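Neurotoxin (Clostridium botulinum, PDB 1ZB7) acts as a zinc endopeptidase that enters the host cytosol and cleaves the synaptobrevins VAMP1, VAMP2 and VAMP3. Local coordinates at residues G179-P182 and I183-G186. Residues are numbered along the deposited sequence; the frame is centred on the assembly and turned at random.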
loop_
_atom_site.group_PDB
_atom_site.type_symbol
_atom_site.label_atom_id
_atom_site.label_comp_id
_atom_site.label_asym_id
_atom_site.label_seq_id
_atom_site.Cartn_x
_atom_site.Cartn_y
_atom_site.Cartn_z
ATOM N N GLY A 179 12.825 26.157 11.182
ATOM C CA GLY A 179 13.867 25.206 10.807
ATOM C C GLY A 179 13.530 23.871 11.467
ATOM O O GLY A 179 12.518 23.246 11.153
ATOM N N HIS A 180 14.369 23.481 12.417
ATOM C CA HIS A 180 14.335 22.173 13.096
ATOM C C HIS A 180 12.974 21.523 13.573
ATOM O O HIS A 180 11.891 22.163 13.653
ATOM C CB HIS A 180 15.267 22.305 14.280
ATOM C CG HIS A 180 14.857 23.399 15.234
ATOM N ND1 HIS A 180 13.994 23.186 16.302
ATOM C CD2 HIS A 180 15.180 24.720 15.261
ATOM C CE1 HIS A 180 13.814 24.332 16.942
ATOM N NE2 HIS A 180 14.522 25.275 16.337
ATOM N N SER A 181 13.052 20.229 13.890
ATOM C CA SER A 181 11.871 19.473 14.332
ATOM C C SER A 181 12.146 18.572 15.545
ATOM O O SER A 181 12.653 17.460 15.398
ATOM C CB SER A 181 11.329 18.634 13.213
ATOM O OG SER A 181 10.196 17.938 13.708
ATOM N N PRO A 182 11.824 19.072 16.741
ATOM C CA PRO A 182 12.177 18.362 17.986
ATOM C C PRO A 182 11.664 16.944 18.175
ATOM O O PRO A 182 12.323 16.143 18.846
ATOM C CB PRO A 182 11.707 19.305 19.136
ATOM C CG PRO A 182 11.022 20.435 18.532
ATOM C CD PRO A 182 11.238 20.398 17.001
ATOM N N ILE A 183 10.525 16.648 17.582
ATOM C CA ILE A 183 9.940 15.331 17.655
ATOM C C ILE A 183 10.672 14.237 16.858
ATOM O O ILE A 183 10.370 13.072 17.055
ATOM C CB ILE A 183 8.460 15.326 17.238
ATOM C CG1 ILE A 183 8.234 15.682 15.777
ATOM C CG2 ILE A 183 7.648 16.256 18.184
ATOM C CD1 ILE A 183 6.745 15.405 15.434
ATOM N N SER A 184 11.610 14.647 15.988
ATOM C CA SER A 184 12.438 13.753 15.244
ATOM C C SER A 184 13.944 13.892 15.595
ATOM O O SER A 184 14.775 13.288 14.909
ATOM C CB SER A 184 12.227 14.013 13.739
ATOM O OG SER A 184 12.740 15.301 13.384
ATOM N N GLU A 185 14.305 14.692 16.612
ATOM C CA GLU A 185 15.709 14.894 16.966
ATOM C C GLU A 185 16.022 14.622 18.443
ATOM O O GLU A 185 16.978 15.214 18.990
ATOM C CB GLU A 185 16.154 16.301 16.641
ATOM C CG GLU A 185 15.839 16.787 15.290
ATOM C CD GLU A 185 15.970 18.285 15.217
ATOM O OE1 GLU A 185 15.894 18.965 16.271
ATOM O OE2 GLU A 185 16.145 18.813 14.107
ATOM N N GLY A 186 15.236 13.763 19.093
ATOM C CA GLY A 186 15.534 13.308 20.477
ATOM C C GLY A 186 14.999 14.239 21.565
ATOM O O GLY A 186 14.681 13.805 22.645
HETATM O O HOH W 1 14.483 20.951 17.468
#
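Ser181 and Ser184 meet where the chain runs on without a break from 179-182 into 183-186 through a short 3-10 segment, 182-184, in which Ser184 N gives a 3.1 Å hydrogen bond to Ser181 O. A weaker bond one residue on, Glu185 N to Pro182 O at 3.3 Å, continues the pattern. The hydroxyl OG of Ser184 bonds the same Ser181 O at 3.0 Å. It approaches with a tilt of 19° from the carbonyl plane. Backbone and side chain of one residue thus grip one acceptor. Ser184 OG can turn back to it because chi1 of 68° sets the hydroxyl between its own N and carbonyl carbon. The turn belongs to the loop joining strands 171-173 and 191-194 at the edge of the mixed sheet of this M27 zinc protease, with the side chain of Ile183 about 12 Å from the zinc ion. Glu185 reaches back alongside residues 180-181: its CG packs 3.3 Å from Ser181 O, and its extended chain brings OE2 to the amide N of Ser181 in a weak but nearly straight bond of 3.4 Å. The other carboxylate oxygen, OE1, accepts from a water at 2.7 Å that also bonds His180 ND1, bridging the imidazole and the carboxylate. On the Ser181 side chain, OG lies 3.6 Å from Ile183 CG1. Asn295 ND2 donates to Ser184 O, and Tyr327 OH to Gly186 O.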